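Local coordinates for ornithine carbamoyltransferase, mitochondrial (Coccidioides immitis, PDB 3SDS), which catalyses the transfer of the carbamoyl group from carbamoyl phosphate to L-ornithine, yielding L-citrulline and phosphate in arginine biosynthesis, at residues A161-I166 and T209-N214. Numbering follows the deposited sequence.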
# COMPACT_ATOMS: atom_id res chain seq x y z
N ALA A 161 7.49 19.89 13.91
CA ALA A 161 7.81 20.48 12.62
C ALA A 161 7.89 22.01 12.69
O ALA A 161 8.84 22.61 12.18
CB ALA A 161 6.79 20.06 11.58
N ASP A 162 6.89 22.62 13.33
CA ASP A 162 6.82 24.07 13.38
C ASP A 162 8.01 24.67 14.12
O ASP A 162 8.61 25.65 13.64
CB ASP A 162 5.48 24.54 13.95
CG ASP A 162 4.34 24.29 12.99
OD1 ASP A 162 4.62 23.82 11.86
OD2 ASP A 162 3.17 24.56 13.35
N PHE A 163 8.39 24.07 15.25
CA PHE A 163 9.57 24.55 15.97
C PHE A 163 10.90 24.28 15.25
O PHE A 163 11.81 25.10 15.34
CB PHE A 163 9.56 24.16 17.46
CG PHE A 163 8.87 25.18 18.32
CD1 PHE A 163 7.48 25.24 18.37
CD2 PHE A 163 9.60 26.13 19.02
CE1 PHE A 163 6.83 26.22 19.14
CE2 PHE A 163 8.96 27.13 19.79
CZ PHE A 163 7.58 27.17 19.85
N LEU A 164 10.99 23.17 14.50
CA LEU A 164 12.14 22.95 13.62
C LEU A 164 12.29 24.11 12.67
O LEU A 164 13.41 24.59 12.43
CB LEU A 164 11.99 21.66 12.80
CG LEU A 164 13.10 21.34 11.77
CD1 LEU A 164 14.52 21.43 12.37
CD2 LEU A 164 12.91 19.97 11.15
N THR A 165 11.16 24.56 12.12
CA THR A 165 11.16 25.59 11.10
C THR A 165 11.61 26.90 11.72
O THR A 165 12.46 27.58 11.17
CB THR A 165 9.76 25.76 10.48
OG1 THR A 165 9.21 24.47 10.17
CG2 THR A 165 9.84 26.58 9.22
N ILE A 166 11.03 27.23 12.88
CA ILE A 166 11.33 28.48 13.59
C ILE A 166 12.83 28.51 13.94
O ILE A 166 13.51 29.49 13.65
CB ILE A 166 10.38 28.69 14.84
CG1 ILE A 166 8.92 28.85 14.38
CG2 ILE A 166 10.82 29.89 15.71
CD1 ILE A 166 7.87 28.63 15.47
N THR A 209 5.33 27.60 25.36
CA THR A 209 5.44 27.84 26.79
C THR A 209 6.71 27.20 27.35
O THR A 209 7.49 27.85 28.04
CB THR A 209 4.22 27.32 27.56
OG1 THR A 209 3.06 28.05 27.15
CG2 THR A 209 4.40 27.50 29.02
N LYS A 210 6.93 25.92 27.04
CA LYS A 210 8.16 25.22 27.47
C LYS A 210 9.46 25.86 26.95
O LYS A 210 10.51 25.77 27.60
CB LYS A 210 8.11 23.75 27.06
CG LYS A 210 6.96 22.93 27.67
CD LYS A 210 6.98 21.49 27.15
CE LYS A 210 5.75 20.70 27.61
NZ LYS A 210 5.87 20.18 29.00
N MET A 211 9.37 26.52 25.80
CA MET A 211 10.54 27.11 25.14
C MET A 211 10.75 28.59 25.44
O MET A 211 11.63 29.23 24.86
CB MET A 211 10.46 26.89 23.63
CG MET A 211 10.44 25.42 23.19
SD MET A 211 12.00 24.54 23.44
CE MET A 211 11.72 23.82 25.07
N GLY A 212 9.95 29.15 26.35
CA GLY A 212 10.06 30.56 26.71
C GLY A 212 9.64 31.51 25.60
O GLY A 212 10.11 32.64 25.54
N VAL A 213 8.75 31.04 24.72
CA VAL A 213 8.23 31.86 23.61
C VAL A 213 6.81 32.40 23.89
O VAL A 213 5.92 31.63 24.27
CB VAL A 213 8.21 31.05 22.29
CG1 VAL A 213 7.87 31.95 21.10
CG2 VAL A 213 9.55 30.37 22.08
N ASN A 214 6.61 33.71 23.70
CA ASN A 214 5.30 34.37 23.92
C ASN A 214 4.28 34.15 22.80
O ASN A 214 4.61 34.27 21.62
CB ASN A 214 5.47 35.86 24.19
CG ASN A 214 6.33 36.15 25.44
OD1 ASN A 214 6.19 35.49 26.48
ND2 ASN A 214 7.24 37.13 25.33
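Ala161 O, in the helix that carries Phe163 to the contact with Met211 and Val213, accepts two hydrogen bonds from one residue: Thr165 N at 3.0 Å and Thr165 OG1 at 2.8 Å. The hydroxyl sits 37° above the carbonyl plane, well off a lone-pair direction. Thr165 OG1 also bonds Asn333 ND2, linking helix 156-169 to helix 327-347; in this family two such helices connect the carbamoyl phosphate and ornithine domains.

Across the contact there is no hydrogen bond, and 104 Å² of surface is buried, with Phe163 contributing most. The closest approaches all involve one ring carbon, Phe163 CE2: it meets Val213 CG2 at 4.0 Å, the methyl lying at the ring edge near its plane, while Met211 CG approaches CE2 obliquely at 4.1 Å. Met211 CG stands anti to its own carbonyl carbon (chi1 -61°), and bends at the next two torsions lead the sulfur end away from the ring; Met211 also touches Pro34 and Phe37 of helix 34-51.

Segment 209-214 holds the helix-to-strand connection of a beta-alpha-beta crossover (strand 190-194, helix 199-210, strand 214-218) whose strands are parallel neighbours. A Schellman motif ends that helix, with Gly212 at positive phi (68°) and Gly212 N bonded to Thr209 O at 3.3 Å; Val213 N reaches back to Ala208 O. Leu186 and, from the same helix, Leu204, Ala207 and Ala208 also touch Phe163.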